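Local coordinates for protein SSD1 (Saccharomyces cerevisiae S288C, PDB 7AM1) that binds regulatory elements in mRNA and represses translation, as a non-enzymatic member of the RNase II family, at residues Pro217-Ser222 and Asp321-Ser326; Leu733-Val738 and Glu864-Thr869; Lys555-Val560 and Pro655-Phe660; Leu438-Gly443 and Ser470-Ser475. All coordinates share one frame; numbering follows the deposited sequence.

Interaction 1: Pro217-Ser222 and Asp321-Ser326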
loop_
_atom_site.group_PDB
_atom_site.type_symbol
_atom_site.label_atom_id
_atom_site.label_comp_id
_atom_site.label_asym_id
_atom_site.label_seq_id
_atom_site.Cartn_x
_atom_site.Cartn_y
_atom_site.Cartn_z
ATOM N N PRO A 217 21.292 -4.399 1.938
ATOM C CA PRO A 217 21.856 -5.180 3.045
ATOM C C PRO A 217 21.170 -4.861 4.367
ATOM O O PRO A 217 20.469 -3.860 4.517
ATOM C CB PRO A 217 23.328 -4.754 3.061
ATOM C CG PRO A 217 23.304 -3.349 2.566
ATOM C CD PRO A 217 22.158 -3.260 1.573
ATOM N N GLY A 218 21.379 -5.751 5.333
ATOM C CA GLY A 218 20.864 -5.527 6.670
ATOM C C GLY A 218 19.356 -5.562 6.801
ATOM O O GLY A 218 18.807 -4.925 7.704
ATOM N N GLN A 219 18.668 -6.311 5.946
ATOM C CA GLN A 219 17.220 -6.424 6.066
ATOM C C GLN A 219 16.867 -7.203 7.328
ATOM O O GLN A 219 17.584 -8.117 7.742
ATOM C CB GLN A 219 16.633 -7.117 4.836
ATOM C CG GLN A 219 16.751 -6.318 3.547
ATOM C CD GLN A 219 16.146 -7.036 2.353
ATOM O OE1 GLN A 219 15.011 -7.511 2.404
ATOM N NE2 GLN A 219 16.903 -7.110 1.266
ATOM N N LEU A 220 15.760 -6.813 7.958
ATOM C CA LEU A 220 15.302 -7.426 9.195
ATOM C C LEU A 220 13.959 -8.104 8.965
ATOM O O LEU A 220 13.182 -7.702 8.092
ATOM C CB LEU A 220 15.159 -6.391 10.318
ATOM C CG LEU A 220 16.403 -5.559 10.626
ATOM C CD1 LEU A 220 16.072 -4.426 11.588
ATOM C CD2 LEU A 220 17.504 -6.446 11.185
ATOM N N PHE A 221 13.697 -9.140 9.762
ATOM C CA PHE A 221 12.478 -9.929 9.659
ATOM C C PHE A 221 11.948 -10.217 11.053
ATOM O O PHE A 221 12.678 -10.739 11.899
ATOM C CB PHE A 221 12.729 -11.254 8.932
ATOM C CG PHE A 221 13.396 -11.094 7.603
ATOM C CD1 PHE A 221 12.686 -10.641 6.509
ATOM C CD2 PHE A 221 14.737 -11.403 7.450
ATOM C CE1 PHE A 221 13.303 -10.496 5.281
ATOM C CE2 PHE A 221 15.357 -11.256 6.226
ATOM C CZ PHE A 221 14.637 -10.798 5.141
ATOM N N SER A 222 10.686 -9.887 11.285
ATOM C CA SER A 222 10.020 -10.241 12.527
ATOM C C SER A 222 9.359 -11.606 12.374
ATOM O O SER A 222 8.967 -12.004 11.273
ATOM C CB SER A 222 8.976 -9.193 12.896
ATOM O OG SER A 222 7.961 -9.150 11.911
ATOM N N ASP A 321 10.069 -5.136 11.189
ATOM C CA ASP A 321 9.919 -5.991 10.020
ATOM C C ASP A 321 10.078 -5.190 8.745
ATOM O O ASP A 321 10.490 -5.732 7.713
ATOM C CB ASP A 321 8.558 -6.679 10.030
ATOM C CG ASP A 321 8.464 -7.791 9.004
ATOM O OD1 ASP A 321 9.403 -8.617 8.920
ATOM O OD2 ASP A 321 7.436 -7.855 8.296
ATOM N N ASN A 322 9.735 -3.907 8.789
ATOM C CA ASN A 322 9.930 -3.008 7.666
ATOM C C ASN A 322 11.180 -2.144 7.815
ATOM O O ASN A 322 11.264 -1.079 7.197
ATOM C CB ASN A 322 8.673 -2.165 7.478
ATOM C CG ASN A 322 7.510 -2.997 6.974
ATOM O OD1 ASN A 322 7.481 -3.392 5.809
ATOM N ND2 ASN A 322 6.561 -3.290 7.853
ATOM N N ASN A 323 12.141 -2.573 8.639
ATOM C CA ASN A 323 13.509 -2.044 8.619
ATOM C C ASN A 323 13.618 -0.640 9.197
ATOM O O ASN A 323 14.543 0.104 8.860
ATOM C CB ASN A 323 14.079 -2.078 7.200
ATOM C CG ASN A 323 14.060 -3.468 6.608
ATOM O OD1 ASN A 323 14.824 -4.330 7.033
ATOM N ND2 ASN A 323 13.142 -3.715 5.679
ATOM N N PHE A 324 12.699 -0.270 10.080
ATOM C CA PHE A 324 12.758 1.009 10.783
ATOM C C PHE A 324 13.190 0.733 12.220
ATOM O O PHE A 324 12.395 0.267 13.040
ATOM C CB PHE A 324 11.411 1.728 10.720
ATOM C CG PHE A 324 11.004 2.122 9.327
ATOM C CD1 PHE A 324 11.535 3.253 8.730
ATOM C CD2 PHE A 324 10.096 1.360 8.613
ATOM C CE1 PHE A 324 11.170 3.618 7.445
ATOM C CE2 PHE A 324 9.729 1.717 7.328
ATOM C CZ PHE A 324 10.270 2.848 6.743
ATOM N N LEU A 325 14.465 1.003 12.515
ATOM C CA LEU A 325 14.946 0.931 13.889
ATOM C C LEU A 325 14.680 2.225 14.645
ATOM O O LEU A 325 14.509 2.201 15.868
ATOM C CB LEU A 325 16.441 0.615 13.910
ATOM C CG LEU A 325 16.851 -0.748 13.355
ATOM C CD1 LEU A 325 18.356 -0.906 13.445
ATOM C CD2 LEU A 325 16.147 -1.871 14.098
ATOM N N SER A 326 14.665 3.357 13.937
ATOM C CA SER A 326 14.260 4.642 14.502
ATOM C C SER A 326 15.176 5.078 15.641
ATOM O O SER A 326 14.761 5.809 16.543
ATOM C CB SER A 326 12.804 4.585 14.973
ATOM O OG SER A 326 11.950 4.206 13.907
HETATM O O HOH W 1 12.672 -6.788 4.450
HETATM O O HOH W 2 9.027 -11.358 8.549
#
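F221 CA and D321 CA are the nearest CA pair across the two segments, 4.7 Å apart. Strand 221-226 belongs to the antiparallel sheet of the second cold-shock domain, an OB fold. Helix 311-321 ends against it in a Schellman motif. N323, with phi at 73°, is the C-prime residue, and F324 N turns back to L319 O while N323 N turns back to R320 O. This turn sets the side chains of D321 and N323 against the backbone leading into the strand.

Each accepts one backbone N-H from the other segment. L220 N donates to N323 OD1 at 2.8 Å, nearly along the C=O axis. The bond is fairly straight, with an angle of 157° at the hydrogen. The same N323 OD1 lies 3.3 Å from Q219 CA. S222 N donates to D321 OD1 at 3.0 Å and meets it from above the carboxylate plane. With chi1 at -168°, D321 CG lies opposite the backbone N, and this turns the carboxylate to the strand. D321 CB sits 3.2 Å from S222 OG. That hydroxyl has weak bonds to T253 and S317 instead.

Two waters fill in the polar side. One links Q219 OE1 to N323 ND2, the second bond being weak. Q219 NE2 turns to I216 O. The other water donates to S222 O and D321 OD1, so this carboxylate oxygen accepts twice. The apolar part is small. L220 and L325 cross at about a right angle, with L220 CD1 3.6 Å from L325 CD2.

Interaction 2: Leu733-Val738 and Glu864-Thr869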
loop_
_atom_site.group_PDB
_atom_site.type_symbol
_atom_site.label_atom_id
_atom_site.label_comp_id
_atom_site.label_asym_id
_atom_site.label_seq_id
_atom_site.Cartn_x
_atom_site.Cartn_y
_atom_site.Cartn_z
ATOM N N LEU A 733 -22.148 -8.949 10.465
ATOM C CA LEU A 733 -22.912 -9.303 9.277
ATOM C C LEU A 733 -23.116 -8.021 8.486
ATOM O O LEU A 733 -23.627 -7.034 9.024
ATOM C CB LEU A 733 -24.248 -9.947 9.655
ATOM C CG LEU A 733 -25.160 -10.428 8.527
ATOM C CD1 LEU A 733 -24.475 -11.498 7.699
ATOM C CD2 LEU A 733 -26.491 -10.941 9.087
ATOM N N THR A 734 -22.696 -8.020 7.226
ATOM C CA THR A 734 -22.839 -6.826 6.411
ATOM C C THR A 734 -23.065 -7.222 4.964
ATOM O O THR A 734 -22.662 -8.305 4.529
ATOM C CB THR A 734 -21.610 -5.910 6.509
ATOM O OG1 THR A 734 -21.875 -4.681 5.817
ATOM C CG2 THR A 734 -20.388 -6.571 5.900
ATOM N N MET A 735 -23.711 -6.332 4.223
ATOM C CA MET A 735 -23.839 -6.523 2.788
ATOM C C MET A 735 -22.495 -6.233 2.135
ATOM O O MET A 735 -21.790 -5.297 2.521
ATOM C CB MET A 735 -24.927 -5.614 2.216
ATOM C CG MET A 735 -26.314 -5.877 2.781
ATOM S SD MET A 735 -26.846 -7.584 2.537
ATOM C CE MET A 735 -26.812 -7.683 0.749
ATOM N N ALA A 736 -22.121 -7.073 1.177
ATOM C CA ALA A 736 -20.897 -6.902 0.410
ATOM C C ALA A 736 -21.222 -7.088 -1.065
ATOM O O ALA A 736 -22.293 -7.578 -1.429
ATOM C CB ALA A 736 -19.813 -7.895 0.857
ATOM N N THR A 737 -20.273 -6.715 -1.917
ATOM C CA THR A 737 -20.412 -6.855 -3.360
ATOM C C THR A 737 -19.457 -7.930 -3.856
ATOM O O THR A 737 -18.290 -7.969 -3.448
ATOM C CB THR A 737 -20.132 -5.528 -4.074
ATOM O OG1 THR A 737 -21.093 -4.548 -3.663
ATOM C CG2 THR A 737 -20.182 -5.701 -5.590
ATOM N N VAL A 738 -19.961 -8.805 -4.721
ATOM C CA VAL A 738 -19.150 -9.852 -5.332
ATOM C C VAL A 738 -18.305 -9.235 -6.438
ATOM O O VAL A 738 -18.831 -8.566 -7.334
ATOM C CB VAL A 738 -20.040 -10.977 -5.881
ATOM C CG1 VAL A 738 -19.193 -12.040 -6.571
ATOM C CG2 VAL A 738 -20.881 -11.580 -4.764
ATOM N N GLU A 864 -34.360 -12.214 8.129
ATOM C CA GLU A 864 -35.061 -12.295 6.853
ATOM C C GLU A 864 -34.725 -11.111 5.955
ATOM O O GLU A 864 -34.653 -11.263 4.731
ATOM C CB GLU A 864 -36.575 -12.355 7.085
ATOM C CG GLU A 864 -37.100 -13.730 7.489
ATOM C CD GLU A 864 -36.972 -14.756 6.378
ATOM O OE1 GLU A 864 -36.680 -14.359 5.229
ATOM O OE2 GLU A 864 -37.162 -15.960 6.654
ATOM N N LYS A 865 -34.503 -9.932 6.542
ATOM C CA LYS A 865 -34.092 -8.777 5.751
ATOM C C LYS A 865 -32.795 -9.050 5.003
ATOM O O LYS A 865 -32.659 -8.688 3.828
ATOM C CB LYS A 865 -33.941 -7.552 6.654
ATOM C CG LYS A 865 -35.163 -6.642 6.689
ATOM C CD LYS A 865 -35.348 -5.996 8.056
ATOM N N PHE A 866 -31.825 -9.689 5.666
ATOM C CA PHE A 866 -30.590 -10.055 4.985
ATOM C C PHE A 866 -30.835 -11.140 3.945
ATOM O O PHE A 866 -30.319 -11.067 2.823
ATOM C CB PHE A 866 -29.540 -10.527 5.993
ATOM C CG PHE A 866 -28.854 -9.415 6.735
ATOM C CD1 PHE A 866 -27.774 -8.755 6.174
ATOM C CD2 PHE A 866 -29.267 -9.050 8.004
ATOM C CE1 PHE A 866 -27.128 -7.743 6.859
ATOM C CE2 PHE A 866 -28.627 -8.036 8.693
ATOM C CZ PHE A 866 -27.558 -7.385 8.122
ATOM N N ILE A 867 -31.631 -12.153 4.293
ATOM C CA ILE A 867 -31.831 -13.279 3.390
ATOM C C ILE A 867 -32.559 -12.849 2.121
ATOM O O ILE A 867 -32.308 -13.397 1.040
ATOM C CB ILE A 867 -32.571 -14.414 4.123
ATOM C CG1 ILE A 867 -31.661 -15.001 5.208
ATOM C CG2 ILE A 867 -33.032 -15.471 3.131
ATOM C CD1 ILE A 867 -32.282 -16.133 6.013
ATOM N N SER A 868 -33.459 -11.868 2.215
ATOM C CA SER A 868 -34.208 -11.441 1.040
ATOM C C SER A 868 -33.331 -10.785 -0.022
ATOM O O SER A 868 -33.797 -10.602 -1.152
ATOM C CB SER A 868 -35.317 -10.471 1.453
ATOM O OG SER A 868 -34.780 -9.348 2.132
ATOM N N THR A 869 -32.083 -10.438 0.297
ATOM C CA THR A 869 -31.169 -9.894 -0.699
ATOM C C THR A 869 -30.528 -10.969 -1.570
ATOM O O THR A 869 -29.857 -10.632 -2.548
ATOM C CB THR A 869 -30.047 -9.097 -0.027
ATOM O OG1 THR A 869 -29.223 -9.990 0.732
ATOM C CG2 THR A 869 -30.617 -8.030 0.894
#
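L733 sets a methyl over one face of the F866 ring. This CH-pi contact places L733 CD2 3.5 Å from the ring centroid and 9° off its normal. The leucine and the phenylalanine come from opposite directions. With chi1 near 180°, L733 CG points away from its own backbone N, which sends the methyl over the middle of the face.

M735 adds a Met-aromatic contact. M735 SD stands 5.1 Å from the F866 ring centroid in an oblique approach. The methionine chain bends at chi2 and chi3, so its tip slides past the ring and on to T869. There M735 CE is 3.3 Å from T869 OG1, tip to tip.

The polar bonds lie within 864-869. F866 O accepts from T869 N at 3.1 Å and from T869 OG1 at 2.6 Å. The T869 hydroxyl is thereby committed to F866 O, and M735 CE meets its oxygen as well as CB and CG2 of the threonine.

With an alanine here instead of F866, L733 CD2 would probably lose the ring face it covers and M735 SD its aromatic partner.

A818 and E821 of helix 814-827 also touch F866. The arrangement is a helix laid against strand 732-741 in the C-terminal OB-fold domain of a DIS3L2-like protein.

Interaction 3: Lys555-Val560 and Pro655-Phe660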
loop_
_atom_site.group_PDB
_atom_site.type_symbol
_atom_site.label_atom_id
_atom_site.label_comp_id
_atom_site.label_asym_id
_atom_site.label_seq_id
_atom_site.Cartn_x
_atom_site.Cartn_y
_atom_site.Cartn_z
ATOM N N LYS A 555 0.941 18.825 -9.781
ATOM C CA LYS A 555 1.396 19.773 -10.787
ATOM C C LYS A 555 2.759 20.341 -10.414
ATOM O O LYS A 555 3.659 20.429 -11.258
ATOM C CB LYS A 555 0.363 20.889 -10.950
ATOM C CG LYS A 555 0.749 21.962 -11.966
ATOM C CD LYS A 555 0.824 21.398 -13.377
ATOM C CE LYS A 555 1.529 22.352 -14.311
ATOM N NZ LYS A 555 1.428 21.920 -15.731
ATOM N N VAL A 556 2.931 20.740 -9.151
ATOM C CA VAL A 556 4.217 21.275 -8.710
ATOM C C VAL A 556 5.325 20.256 -8.948
ATOM O O VAL A 556 6.371 20.575 -9.523
ATOM C CB VAL A 556 4.145 21.692 -7.230
ATOM C CG1 VAL A 556 5.528 22.033 -6.706
ATOM C CG2 VAL A 556 3.182 22.866 -7.051
ATOM N N ASN A 557 5.113 19.014 -8.510
ATOM C CA ASN A 557 6.124 17.981 -8.711
ATOM C C ASN A 557 6.418 17.784 -10.192
ATOM O O ASN A 557 7.566 17.543 -10.580
ATOM C CB ASN A 557 5.665 16.658 -8.097
ATOM C CG ASN A 557 5.733 16.652 -6.586
ATOM O OD1 ASN A 557 6.627 17.248 -5.984
ATOM N ND2 ASN A 557 4.803 15.946 -5.962
ATOM N N SER A 558 5.380 17.846 -11.029
ATOM C CA SER A 558 5.568 17.734 -12.470
ATOM C C SER A 558 6.459 18.853 -12.994
ATOM O O SER A 558 7.347 18.621 -13.824
ATOM C CB SER A 558 4.204 17.765 -13.162
ATOM O OG SER A 558 4.342 17.800 -14.569
ATOM N N THR A 559 6.226 20.078 -12.522
ATOM C CA THR A 559 7.003 21.224 -12.976
ATOM C C THR A 559 8.463 21.089 -12.578
ATOM O O THR A 559 9.363 21.373 -13.379
ATOM C CB THR A 559 6.403 22.509 -12.402
ATOM O OG1 THR A 559 5.095 22.705 -12.957
ATOM C CG2 THR A 559 7.285 23.716 -12.707
ATOM N N VAL A 560 8.715 20.664 -11.341
ATOM C CA VAL A 560 10.085 20.525 -10.867
ATOM C C VAL A 560 10.803 19.419 -11.631
ATOM O O VAL A 560 11.967 19.578 -12.021
ATOM C CB VAL A 560 10.084 20.283 -9.347
ATOM C CG1 VAL A 560 11.470 19.905 -8.850
ATOM C CG2 VAL A 560 9.580 21.535 -8.628
ATOM N N PRO A 655 4.025 12.406 -18.214
ATOM C CA PRO A 655 5.210 11.967 -18.972
ATOM C C PRO A 655 6.496 11.999 -18.168
ATOM O O PRO A 655 7.472 11.341 -18.555
ATOM C CB PRO A 655 5.269 12.967 -20.138
ATOM C CG PRO A 655 4.628 14.200 -19.594
ATOM C CD PRO A 655 3.554 13.737 -18.647
ATOM N N ILE A 656 6.540 12.771 -17.083
ATOM C CA ILE A 656 7.719 12.849 -16.233
ATOM C C ILE A 656 7.250 13.305 -14.861
ATOM O O ILE A 656 6.237 14.000 -14.736
ATOM C CB ILE A 656 8.781 13.799 -16.842
ATOM C CG1 ILE A 656 10.141 13.609 -16.164
ATOM C CG2 ILE A 656 8.335 15.254 -16.730
ATOM C CD1 ILE A 656 11.287 14.299 -16.909
ATOM N N TYR A 657 7.971 12.891 -13.827
ATOM C CA TYR A 657 7.537 13.167 -12.465
ATOM C C TYR A 657 8.739 13.042 -11.543
ATOM O O TYR A 657 9.757 12.441 -11.894
ATOM C CB TYR A 657 6.407 12.208 -12.046
ATOM C CG TYR A 657 5.566 12.677 -10.878
ATOM C CD1 TYR A 657 4.809 13.844 -10.969
ATOM C CD2 TYR A 657 5.488 11.936 -9.701
ATOM C CE1 TYR A 657 4.037 14.281 -9.916
ATOM C CE2 TYR A 657 4.709 12.367 -8.638
ATOM C CZ TYR A 657 3.983 13.544 -8.757
ATOM O OH TYR A 657 3.202 13.992 -7.714
ATOM N N THR A 658 8.605 13.637 -10.364
ATOM C CA THR A 658 9.539 13.423 -9.269
ATOM C C THR A 658 8.845 13.831 -7.976
ATOM O O THR A 658 7.654 14.163 -7.968
ATOM C CB THR A 658 10.851 14.193 -9.463
ATOM O OG1 THR A 658 11.793 13.756 -8.471
ATOM C CG2 THR A 658 10.642 15.694 -9.323
ATOM N N HIS A 659 9.597 13.818 -6.879
ATOM C CA HIS A 659 9.074 14.153 -5.562
ATOM C C HIS A 659 9.821 15.351 -5.001
ATOM O O HIS A 659 11.034 15.287 -4.769
ATOM C CB HIS A 659 9.167 12.957 -4.617
ATOM C CG HIS A 659 7.982 12.050 -4.691
ATOM N ND1 HIS A 659 7.883 10.896 -3.946
ATOM C CD2 HIS A 659 6.837 12.134 -5.410
ATOM C CE1 HIS A 659 6.736 10.299 -4.215
ATOM N NE2 HIS A 659 6.078 11.034 -5.095
ATOM N N PHE A 660 9.077 16.432 -4.772
ATOM C CA PHE A 660 9.607 17.713 -4.325
ATOM C C PHE A 660 8.811 18.319 -3.179
ATOM O O PHE A 660 9.382 19.110 -2.417
ATOM C CB PHE A 660 9.641 18.686 -5.522
ATOM C CG PHE A 660 9.730 20.150 -5.161
ATOM C CD1 PHE A 660 10.963 20.780 -5.059
ATOM C CD2 PHE A 660 8.582 20.910 -4.995
ATOM C CE1 PHE A 660 11.047 22.133 -4.757
ATOM C CE2 PHE A 660 8.659 22.264 -4.692
ATOM C CZ PHE A 660 9.894 22.875 -4.574
HETATM O O HOH W 3 4.808 15.898 -16.076
#
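N557 and F660 meet in the tight half of this contact. F660 N donates to N557 OD1 at 2.9 Å, from above the carbonyl plane of the amide. N557 ND2 donates to Y657 OH at 3.1 Å, close to the amide plane. The amide stands almost perpendicular to the Y657 ring, at 89°. N557 ND2 also bonds T661 OG1. Both ends of the amide are therefore held, which fixes its rotation. N557 CB presses on T658 O at 3.2 Å, a buried carbonyl oxygen with no partner in the model.

V560 CG2 sits over one face of the F660 ring in a CH-pi contact, 3.8 Å from its centroid. V556 CG1 comes to F660 CD2 at 3.7 Å. F660 CG lies anti to its backbone N, chi1 161°, which swings the ring onto V556 and V560.

A leucine in place of N557 would probably leave F660 N and Y657 OH without their amide mate and set the loop freer to shift.

The other end is looser. S558 OG and I656 O are 4.2 Å apart, and a water joins them, donating to I656 O. I656 is partly exposed there.

The loop 655-660 lies against helix 544-568 within the RNB domain. V672 and L676 of helix 668-681 and L449 of strand 446-456 close in around V560, T658 and F660.

Interaction 4: Leu438-Gly443 and Ser470-Ser475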
loop_
_atom_site.group_PDB
_atom_site.type_symbol
_atom_site.label_atom_id
_atom_site.label_comp_id
_atom_site.label_asym_id
_atom_site.label_seq_id
_atom_site.Cartn_x
_atom_site.Cartn_y
_atom_site.Cartn_z
ATOM N N LEU A 438 10.925 24.120 11.973
ATOM C CA LEU A 438 10.754 24.393 10.553
ATOM C C LEU A 438 9.301 24.349 10.090
ATOM O O LEU A 438 9.021 24.757 8.958
ATOM C CB LEU A 438 11.582 23.407 9.719
ATOM C CG LEU A 438 13.086 23.391 10.005
ATOM C CD1 LEU A 438 13.809 22.634 8.905
ATOM C CD2 LEU A 438 13.657 24.795 10.161
ATOM N N SER A 439 8.382 23.842 10.910
ATOM C CA SER A 439 6.979 23.791 10.519
ATOM C C SER A 439 6.459 25.197 10.243
ATOM O O SER A 439 6.601 26.098 11.075
ATOM C CB SER A 439 6.148 23.124 11.615
ATOM O OG SER A 439 4.778 23.043 11.252
ATOM N N LEU A 440 5.860 25.382 9.069
ATOM C CA LEU A 440 5.314 26.682 8.700
ATOM C C LEU A 440 4.231 27.102 9.687
ATOM O O LEU A 440 3.372 26.302 10.066
ATOM C CB LEU A 440 4.735 26.620 7.287
ATOM C CG LEU A 440 5.689 26.132 6.197
ATOM C CD1 LEU A 440 4.961 25.968 4.873
ATOM C CD2 LEU A 440 6.862 27.096 6.056
ATOM N N ALA A 441 4.257 28.371 10.088
ATOM C CA ALA A 441 3.284 28.877 11.048
ATOM C C ALA A 441 3.030 30.349 10.783
ATOM O O ALA A 441 3.931 31.058 10.321
ATOM C CB ALA A 441 3.765 28.688 12.495
ATOM N N PRO A 442 1.824 30.840 11.068
ATOM C CA PRO A 442 1.557 32.267 10.856
ATOM C C PRO A 442 2.525 33.136 11.642
ATOM O O PRO A 442 2.885 32.828 12.780
ATOM C CB PRO A 442 0.115 32.435 11.351
ATOM C CG PRO A 442 -0.494 31.091 11.209
ATOM C CD PRO A 442 0.616 30.112 11.498
ATOM N N GLY A 443 2.946 34.236 11.018
ATOM C CA GLY A 443 3.867 35.166 11.631
ATOM C C GLY A 443 5.312 34.726 11.642
ATOM O O GLY A 443 6.187 35.542 11.963
ATOM N N SER A 470 12.783 31.295 -2.017
ATOM C CA SER A 470 11.846 32.308 -1.558
ATOM C C SER A 470 11.835 32.354 -0.037
ATOM O O SER A 470 12.505 31.572 0.645
ATOM C CB SER A 470 10.434 32.029 -2.084
ATOM O OG SER A 470 10.003 30.737 -1.687
ATOM N N THR A 471 11.050 33.290 0.484
ATOM C CA THR A 471 10.798 33.442 1.909
ATOM C C THR A 471 9.329 33.805 2.058
ATOM O O THR A 471 8.834 34.684 1.344
ATOM C CB THR A 471 11.684 34.532 2.525
ATOM O OG1 THR A 471 13.065 34.196 2.337
ATOM C CG2 THR A 471 11.403 34.686 4.008
ATOM N N ILE A 472 8.637 33.128 2.974
ATOM C CA ILE A 472 7.219 33.366 3.201
ATOM C C ILE A 472 7.007 33.666 4.676
ATOM O O ILE A 472 7.835 33.352 5.533
ATOM C CB ILE A 472 6.329 32.175 2.763
ATOM C CG1 ILE A 472 6.571 30.940 3.641
ATOM C CG2 ILE A 472 6.574 31.847 1.295
ATOM C CD1 ILE A 472 5.579 29.807 3.404
ATOM N N SER A 473 5.866 34.297 4.960
ATOM C CA SER A 473 5.386 34.501 6.324
ATOM C C SER A 473 3.882 34.285 6.277
ATOM O O SER A 473 3.120 35.200 5.953
ATOM C CB SER A 473 5.727 35.901 6.839
ATOM O OG SER A 473 5.339 36.044 8.195
ATOM N N PRO A 474 3.415 33.069 6.583
ATOM C CA PRO A 474 1.990 32.768 6.392
ATOM C C PRO A 474 1.088 33.718 7.166
ATOM O O PRO A 474 1.390 34.126 8.289
ATOM C CB PRO A 474 1.856 31.327 6.901
ATOM C CG PRO A 474 3.227 30.753 6.772
ATOM C CD PRO A 474 4.170 31.887 7.039
ATOM N N SER A 475 -0.032 34.071 6.543
ATOM C CA SER A 475 -1.070 34.827 7.226
ATOM C C SER A 475 -2.034 33.917 7.963
ATOM O O SER A 475 -2.646 34.343 8.950
ATOM C CB SER A 475 -1.839 35.690 6.224
ATOM O OG SER A 475 -1.016 36.731 5.735
#
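P474 O is gripped by one hydrogen bond and one CA-H...O contact from 438-443. G443 N donates to it at 3.1 Å, with an angle of 156° at the hydrogen and the donor in the carbonyl plane. P442 CA makes the CA-H...O contact to the same P474 O at 3.2 Å. The two donors belong to adjacent residues, so P474 O holds the backbone at P442 and G443. G443 has a positive phi. Its C atom lies 3.7 Å from S473 OG.

The P474 ring faces the other segment and lies along the backbone of A441. P474 CD is 3.4 Å from A441 O, and P474 CG is a little farther from the same oxygen. The two prolines are near neighbours, with P442 CA and P474 CA 4.5 Å apart. P442 CB brushes the edge of this contact, reaching P474 O and S475 O. P442 and G443 are exposed.

Farther in, the contact turns apolar. L440 and I472 cross at about a right angle, with L440 CD2 4.0 Å from I472 CD1. I472 CG1 sits between the backbone N and the carbonyl carbon, chi1 67°, and this brings CD1 round to the leucine. L440 CB also reaches P474 CG, at 4.4 Å. Around this buried end lie V397 and H395 of strand 389-397, with F358 against I472.

The touching parts, 440-443 and 472-475, run 65° apart. One segment leads into strand 446-456 and the other leaves strand 462-472. These strands pair antiparallel, and I472 bonds S446 through the backbone. The contact thus closes the open end of this beta hairpin in the RNB domain sheet.

In the fold
The four contacts follow one another along the chain in the order 1, 4, 3, 2, and no two of them touch. Interactions 3 and 4 both lie in the RNB domain, with centres 23 Å apart and nearest atoms about 8 Å apart. Strand 446-456 connects them: it starts just after 438-443, and its L449 and V451 pack on the side chains of interaction 3. Interaction 1 belongs to the second cold-shock domain, its centre 30 Å from that of interaction 3. K702 and Q708 of helix 689-725 reach its second segment. Interaction 2 is in the C-terminal domain, across the chain's centre from interactions 1 and 3, with centres 43 and 45 Å away.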